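Phosphotransferase system, mannose/fructose/N-acetylgalactosamine-specific component IIB (Thermoanaerobacter tengcongensis, PDB 3LFJ) probably transfers phosphate from a phosphohistidine carrier to an incoming sugar, as the IIB component of a mannose-family (sorbose subfamily) phosphotransferase system. Local coordinates at residues A[135-145]-A[177-185]; A[82-90]-A[109-119]. One frame throughout, in Å; residues are numbered along the deposited sequence. Where two conformers were deposited one is given.

Contact 1: residues A[135-145]-A[177-185]; sequences KGISQSVSLSE and TVVEKYFPE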
# COMPACT_ATOMS: atom_id res chain seq x y z
N LYS A 135 -0.43 -2.93 18.96
CA LYS A 135 -1.74 -2.99 19.59
C LYS A 135 -2.74 -3.49 18.56
O LYS A 135 -2.75 -3.01 17.42
CB LYS A 135 -2.16 -1.60 20.08
CG LYS A 135 -3.58 -1.53 20.60
CD LYS A 135 -3.91 -0.14 21.13
CE LYS A 135 -3.23 0.11 22.47
NZ LYS A 135 -1.77 0.34 22.34
N GLY A 136 -3.58 -4.45 18.95
CA GLY A 136 -4.62 -4.97 18.08
C GLY A 136 -5.68 -3.92 17.81
O GLY A 136 -6.14 -3.24 18.72
N ILE A 137 -6.07 -3.78 16.54
CA ILE A 137 -7.12 -2.83 16.18
C ILE A 137 -8.27 -3.57 15.53
O ILE A 137 -9.43 -3.44 15.94
CB ILE A 137 -6.57 -1.71 15.26
CG1 ILE A 137 -5.46 -0.94 15.97
CG2 ILE A 137 -7.68 -0.76 14.86
CD1 ILE A 137 -4.64 -0.06 15.05
N SER A 138 -7.95 -4.39 14.53
CA SER A 138 -8.93 -5.21 13.85
C SER A 138 -8.35 -6.59 13.57
O SER A 138 -7.16 -6.83 13.83
CB SER A 138 -9.34 -4.53 12.54
OG SER A 138 -8.24 -4.54 11.64
N GLN A 139 -9.17 -7.50 13.05
CA GLN A 139 -8.70 -8.82 12.67
C GLN A 139 -7.54 -8.73 11.68
O GLN A 139 -6.65 -9.58 11.69
CB GLN A 139 -9.84 -9.64 12.07
CG GLN A 139 -9.62 -11.15 12.07
CD GLN A 139 -8.59 -11.60 11.05
N SER A 140 -7.53 -7.68 10.85
CA SER A 140 -6.48 -7.59 9.84
C SER A 140 -5.35 -6.64 10.21
O SER A 140 -4.27 -6.74 9.64
CB SER A 140 -7.04 -7.22 8.46
OG SER A 140 -7.66 -5.95 8.47
N VAL A 141 -5.58 -5.71 11.12
CA VAL A 141 -4.57 -4.70 11.40
C VAL A 141 -4.26 -4.49 12.89
O VAL A 141 -5.17 -4.29 13.70
CB VAL A 141 -4.96 -3.33 10.80
CG1 VAL A 141 -3.96 -2.23 11.23
CG2 VAL A 141 -5.02 -3.41 9.28
N SER A 142 -2.97 -4.57 13.22
CA SER A 142 -2.44 -4.13 14.51
C SER A 142 -1.33 -3.12 14.23
O SER A 142 -0.64 -3.22 13.22
CB SER A 142 -1.83 -5.32 15.26
OG SER A 142 -2.82 -6.29 15.59
N LEU A 143 -1.14 -2.14 15.12
CA LEU A 143 -0.13 -1.10 14.88
C LEU A 143 0.59 -0.73 16.17
O LEU A 143 -0.02 -0.68 17.24
CB LEU A 143 -0.78 0.16 14.30
CG LEU A 143 -1.40 0.08 12.90
CD1 LEU A 143 -2.23 1.32 12.61
CD2 LEU A 143 -0.31 -0.07 11.85
N SER A 144 1.89 -0.45 16.08
CA SER A 144 2.61 0.07 17.24
C SER A 144 2.38 1.56 17.34
O SER A 144 1.96 2.23 16.39
CB SER A 144 4.11 -0.18 17.12
OG SER A 144 4.65 0.64 16.11
N GLU A 145 2.68 2.11 18.51
CA GLU A 145 2.62 3.54 18.69
C GLU A 145 3.54 4.25 17.69
O GLU A 145 3.17 5.25 17.10
CB GLU A 145 3.01 3.87 20.13
CG GLU A 145 2.74 5.29 20.53
CD GLU A 145 3.16 5.55 21.98
OE1 GLU A 145 2.28 5.80 22.82
OE2 GLU A 145 4.37 5.46 22.26
N THR A 177 -9.55 8.37 14.01
CA THR A 177 -10.35 7.52 14.89
C THR A 177 -9.48 6.48 15.57
O THR A 177 -9.71 6.12 16.73
CB THR A 177 -11.46 6.80 14.10
OG1 THR A 177 -12.32 7.78 13.49
CG2 THR A 177 -12.29 5.91 15.02
N VAL A 178 -8.48 5.98 14.85
CA VAL A 178 -7.54 5.03 15.41
C VAL A 178 -6.82 5.64 16.60
O VAL A 178 -6.68 5.00 17.66
CB VAL A 178 -6.49 4.58 14.34
CG1 VAL A 178 -5.34 3.83 15.00
CG2 VAL A 178 -7.16 3.73 13.28
N VAL A 179 -6.34 6.86 16.43
CA VAL A 179 -5.61 7.53 17.50
C VAL A 179 -6.52 7.76 18.70
O VAL A 179 -6.16 7.44 19.84
CB VAL A 179 -5.05 8.88 17.05
CG1 VAL A 179 -4.53 9.65 18.26
CG2 VAL A 179 -3.96 8.68 16.00
N GLU A 180 -7.70 8.30 18.45
CA GLU A 180 -8.65 8.60 19.53
C GLU A 180 -9.03 7.39 20.36
O GLU A 180 -9.09 7.47 21.59
CB GLU A 180 -9.90 9.27 18.97
CG GLU A 180 -9.68 10.69 18.50
CD GLU A 180 -10.90 11.28 17.82
OE1 GLU A 180 -11.79 10.49 17.42
OE2 GLU A 180 -10.97 12.52 17.67
N LYS A 181 -9.30 6.27 19.71
CA LYS A 181 -9.77 5.07 20.41
C LYS A 181 -8.68 4.15 20.93
O LYS A 181 -8.84 3.53 21.99
CB LYS A 181 -10.72 4.26 19.52
CG LYS A 181 -12.01 4.96 19.15
CD LYS A 181 -13.00 3.97 18.57
CE LYS A 181 -14.35 4.61 18.33
NZ LYS A 181 -15.38 3.58 18.00
N TYR A 182 -7.58 4.03 20.19
CA TYR A 182 -6.58 3.01 20.48
C TYR A 182 -5.25 3.55 20.99
O TYR A 182 -4.47 2.81 21.60
CB TYR A 182 -6.35 2.13 19.26
CG TYR A 182 -7.58 1.36 18.84
CD1 TYR A 182 -7.87 0.13 19.39
CD2 TYR A 182 -8.45 1.88 17.89
CE1 TYR A 182 -8.99 -0.57 19.02
CE2 TYR A 182 -9.57 1.20 17.51
CZ TYR A 182 -9.85 -0.03 18.08
OH TYR A 182 -10.97 -0.73 17.70
N PHE A 183 -4.99 4.83 20.75
CA PHE A 183 -3.74 5.47 21.19
C PHE A 183 -3.97 6.88 21.72
O PHE A 183 -3.30 7.82 21.29
CB PHE A 183 -2.74 5.53 20.03
CG PHE A 183 -2.48 4.20 19.40
CD1 PHE A 183 -1.38 3.44 19.79
CD2 PHE A 183 -3.32 3.71 18.42
CE1 PHE A 183 -1.14 2.22 19.21
CE2 PHE A 183 -3.09 2.48 17.84
CZ PHE A 183 -1.99 1.74 18.23
N PRO A 184 -4.92 7.03 22.67
CA PRO A 184 -5.30 8.34 23.20
C PRO A 184 -4.08 9.16 23.63
O PRO A 184 -3.50 8.91 24.68
CB PRO A 184 -6.16 7.97 24.42
CG PRO A 184 -5.83 6.52 24.71
CD PRO A 184 -5.64 5.95 23.34
N GLU A 185 -3.71 10.13 22.80
CA GLU A 185 -2.50 10.93 23.01
C GLU A 185 -2.26 11.85 21.82
O GLU A 185 -1.92 11.38 20.73
CB GLU A 185 -1.29 10.03 23.22
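Phe183 lays one face of its ring against the aliphatic chain of Lys135, whose CD stands 4.2 Å from the ring centroid and 21° off the normal, a CH-pi contact placed toward the rim. Lys135 is extended as far as CD, then bends in its last two torsions; this bend leaves NZ beside the ring's rim, 3.7 Å from Phe183 CE1. Around the ring's edge, near its plane, lie Leu143 O, 3.3 Å from Phe183 CZ, and the methyl CD1 of Ile137. The second aromatic, Tyr182, receives Ile137 in a similar way: CG2 sits over one face, 4.0 Å from the centroid and 19° off the normal. The two branches of Ile137 thus divide the work, CG2 going to Tyr182 while CD1 reaches Phe183 and also Val178 CG1, at 4.0 Å.

The segment 135-145 is a small antiparallel hairpin, paired by Lys135 N to Leu143 O (2.9 Å) and its reciprocal bond. A classic beta bulge follows, in which Ile137 N and Ser138 N both donate to Val141 O. The other partner is the C-terminal end of helix 175-182, with Phe183 the first residue to leave helical angles. Val148 of helix 145-158 touches both Leu143 and Phe183, and Leu164 of strand 161-164 touches Ile137 and Val178.

No hydrogen bond crosses between the two segments. With the Lys135 methylenes, not its ammonium, on the Phe183 face, the hold rests on CH-pi and apolar packing, and so depends on fit of shape more than on polar direction.

Contact 2: residues A[82-90]-A[109-119]; sequences GVDAALKEW and TCKRVMDGGLP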
# COMPACT_ATOMS: atom_id res chain seq x y z
N GLY A 82 11.86 -2.54 -6.61
CA GLY A 82 12.46 -2.01 -5.40
C GLY A 82 12.15 -0.52 -5.27
O GLY A 82 11.66 0.10 -6.21
N VAL A 83 12.44 0.05 -4.11
CA VAL A 83 12.15 1.47 -3.86
C VAL A 83 12.84 2.40 -4.86
O VAL A 83 12.19 3.25 -5.49
CB VAL A 83 12.52 1.86 -2.42
CG1 VAL A 83 12.51 3.38 -2.22
CG2 VAL A 83 11.59 1.17 -1.44
N ASP A 84 14.15 2.26 -5.01
CA ASP A 84 14.86 3.17 -5.91
C ASP A 84 14.37 3.01 -7.34
O ASP A 84 14.20 4.00 -8.05
CB ASP A 84 16.38 2.92 -5.88
CG ASP A 84 17.01 3.33 -4.57
OD1 ASP A 84 16.37 4.00 -3.73
OD2 ASP A 84 18.19 2.96 -4.38
N ALA A 85 14.15 1.77 -7.78
CA ALA A 85 13.66 1.53 -9.14
C ALA A 85 12.26 2.09 -9.37
O ALA A 85 11.96 2.59 -10.46
CB ALA A 85 13.70 0.03 -9.47
N ALA A 86 11.41 2.01 -8.36
CA ALA A 86 10.06 2.58 -8.46
C ALA A 86 10.15 4.09 -8.62
O ALA A 86 9.47 4.67 -9.46
CB ALA A 86 9.24 2.23 -7.25
N LEU A 87 10.98 4.74 -7.80
CA LEU A 87 11.12 6.18 -7.90
C LEU A 87 11.67 6.57 -9.27
O LEU A 87 11.23 7.57 -9.87
CB LEU A 87 12.01 6.72 -6.78
CG LEU A 87 11.38 6.58 -5.39
CD1 LEU A 87 12.42 6.82 -4.31
CD2 LEU A 87 10.22 7.55 -5.25
N LYS A 88 12.62 5.80 -9.79
CA LYS A 88 13.20 6.10 -11.09
C LYS A 88 12.16 5.96 -12.20
O LYS A 88 12.08 6.81 -13.10
CB LYS A 88 14.41 5.20 -11.37
CG LYS A 88 15.02 5.41 -12.75
CD LYS A 88 16.13 4.40 -13.01
N GLU A 89 11.34 4.91 -12.14
CA GLU A 89 10.34 4.65 -13.17
C GLU A 89 9.27 5.74 -13.16
O GLU A 89 8.88 6.27 -14.21
CB GLU A 89 9.72 3.27 -12.95
CG GLU A 89 8.72 2.84 -14.02
CD GLU A 89 9.37 2.43 -15.32
OE1 GLU A 89 10.62 2.36 -15.37
OE2 GLU A 89 8.64 2.17 -16.30
N TRP A 90 8.79 6.07 -11.97
CA TRP A 90 7.73 7.06 -11.85
C TRP A 90 8.24 8.41 -12.35
O TRP A 90 7.47 9.19 -12.92
CB TRP A 90 7.21 7.15 -10.40
CG TRP A 90 6.39 8.37 -10.19
CD1 TRP A 90 5.06 8.53 -10.49
CD2 TRP A 90 6.84 9.62 -9.67
NE1 TRP A 90 4.66 9.81 -10.18
CE2 TRP A 90 5.73 10.50 -9.68
CE3 TRP A 90 8.06 10.09 -9.20
CZ2 TRP A 90 5.82 11.81 -9.23
CZ3 TRP A 90 8.15 11.40 -8.75
CH2 TRP A 90 7.03 12.24 -8.77
N THR A 109 8.29 1.07 3.89
CA THR A 109 8.59 1.16 2.47
C THR A 109 7.74 2.26 1.83
O THR A 109 8.22 2.99 0.97
CB THR A 109 8.39 -0.19 1.77
OG1 THR A 109 9.24 -1.18 2.41
CG2 THR A 109 8.76 -0.10 0.30
N CYS A 110 6.50 2.39 2.29
CA CYS A 110 5.65 3.47 1.82
C CYS A 110 6.27 4.83 2.19
O CYS A 110 6.36 5.72 1.35
CB CYS A 110 4.24 3.31 2.39
SG CYS A 110 3.12 4.62 1.85
N LYS A 111 6.73 4.96 3.43
CA LYS A 111 7.39 6.20 3.87
C LYS A 111 8.59 6.52 2.99
O LYS A 111 8.78 7.66 2.56
CB LYS A 111 7.79 6.13 5.35
CG LYS A 111 8.69 7.29 5.81
CD LYS A 111 9.12 7.07 7.26
CE LYS A 111 9.46 8.38 7.97
NZ LYS A 111 10.50 9.17 7.29
N ARG A 112 9.42 5.51 2.71
CA ARG A 112 10.58 5.75 1.86
C ARG A 112 10.20 6.30 0.48
O ARG A 112 10.86 7.23 -0.04
CB ARG A 112 11.43 4.49 1.72
CG ARG A 112 12.17 4.15 3.00
CD ARG A 112 12.72 2.74 2.94
NE ARG A 112 13.67 2.60 1.84
CZ ARG A 112 13.96 1.44 1.26
NH1 ARG A 112 13.36 0.33 1.68
NH2 ARG A 112 14.85 1.39 0.26
N VAL A 113 9.16 5.75 -0.15
CA VAL A 113 8.79 6.25 -1.47
C VAL A 113 8.14 7.63 -1.40
O VAL A 113 8.36 8.45 -2.27
CB VAL A 113 7.91 5.30 -2.31
CG1 VAL A 113 8.68 4.01 -2.63
CG2 VAL A 113 6.62 5.01 -1.63
N MET A 114 7.35 7.88 -0.37
CA MET A 114 6.79 9.22 -0.24
C MET A 114 7.89 10.24 0.07
O MET A 114 7.88 11.34 -0.48
CB MET A 114 5.69 9.24 0.82
CG MET A 114 4.53 8.35 0.42
SD MET A 114 3.06 8.63 1.42
CE MET A 114 2.57 10.23 0.78
N ASP A 115 8.84 9.87 0.92
CA ASP A 115 9.99 10.76 1.17
C ASP A 115 10.82 11.00 -0.09
O ASP A 115 11.49 12.04 -0.22
CB ASP A 115 10.86 10.21 2.29
CG ASP A 115 10.21 10.35 3.66
OD1 ASP A 115 9.18 11.06 3.78
OD2 ASP A 115 10.73 9.73 4.62
N GLY A 116 10.77 10.06 -1.03
CA GLY A 116 11.46 10.20 -2.29
C GLY A 116 10.68 10.97 -3.35
O GLY A 116 11.15 11.11 -4.47
N GLY A 117 9.48 11.43 -3.00
CA GLY A 117 8.72 12.32 -3.86
C GLY A 117 7.55 11.70 -4.61
O GLY A 117 6.88 12.37 -5.39
N LEU A 118 7.31 10.42 -4.38
CA LEU A 118 6.20 9.77 -5.05
C LEU A 118 4.89 10.19 -4.38
O LEU A 118 4.70 10.03 -3.18
CB LEU A 118 6.40 8.25 -5.09
CG LEU A 118 5.64 7.57 -6.23
CD1 LEU A 118 6.34 6.31 -6.73
CD2 LEU A 118 4.24 7.25 -5.75
N PRO A 119 3.98 10.78 -5.18
CA PRO A 119 2.77 11.37 -4.60
C PRO A 119 1.72 10.31 -4.38
O PRO A 119 1.23 9.69 -5.32
CB PRO A 119 2.32 12.37 -5.65
CG PRO A 119 2.78 11.79 -6.94
CD PRO A 119 4.03 10.97 -6.64
O HOH W 1 16.30 3.59 -0.99
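Val83 meets the guanidinium of Arg112 face on: CG2 lies 3.5 Å above the plane, over its centre. The same methyl touches Thr109 CG2 at 3.6 Å, while CG1, anti to the backbone N, is directed to Val113 CG1. Val83 therefore fills the junction of three side chains of helix 107-115: Thr109 and, one turn on, the neighbours Arg112 and Val113. With its face against the valine, the guanidinium uses its edge for polar partners: NH2 donates in plane to a water, which donates in turn to Asp84 OD1, and NH2 also forms a salt bridge with Asp56. Asp56 accepts from Val83 N as well, tying this arginine to the start of helix 83-91.

Trp90 serves the other end. Leu118 CG is 4.2 Å from the centroid of the five-membered ring, 15° off its normal, and Pro119 CD comes within 3.3 Å of Trp90 CZ2, at the six-membered ring. Gly117 O approaches obliquely, 3.4 Å from CH2. Between these ends, Leu87 sends CD2 to Val113 O (3.6 Å) and Leu118 CB, and CD1 close against Gly116 CA. Gly117, at positive phi (104°), closes the helix with a Schellman motif and turns the chain so that Leu118 and Pro119 meet the Trp90 ring.

The helix segments run broadly in the same direction, 10.0 Å apart at closest approach and crossing at -37°, as neighbours on one side of the parallel part of the mixed central sheet. Beneath them, Ile54 of strand 50-54 touches Val83, Ala86, Thr109 and Val113; Phe104 of strand 98-104 supports Thr109 and Val113, and Trp22 of strand 22-30 meets Trp90.

Overall arrangement
Contact 2 packs two helices on the central mixed sheet, toward the end bounded by strand 78-81, whereas contact 1 joins a separate two-stranded hairpin to the last helix, toward the end bounded by strand 173-174. Their centres are about 26 Å apart and their nearest atoms about 11 Å apart, without touching. From the centre of the chain it is about 12 Å to the centre of contact 2 and about 18 Å to that of contact 1. They follow each other along the chain: contact 2 closes before contact 1 opens. Helix 145-158 spans the interval, touching contact 1 through Val148 and Met114 of the 109-119 segment through Leu154 and Tyr158. No ligand or site is placed at either contact, so both are described as packing.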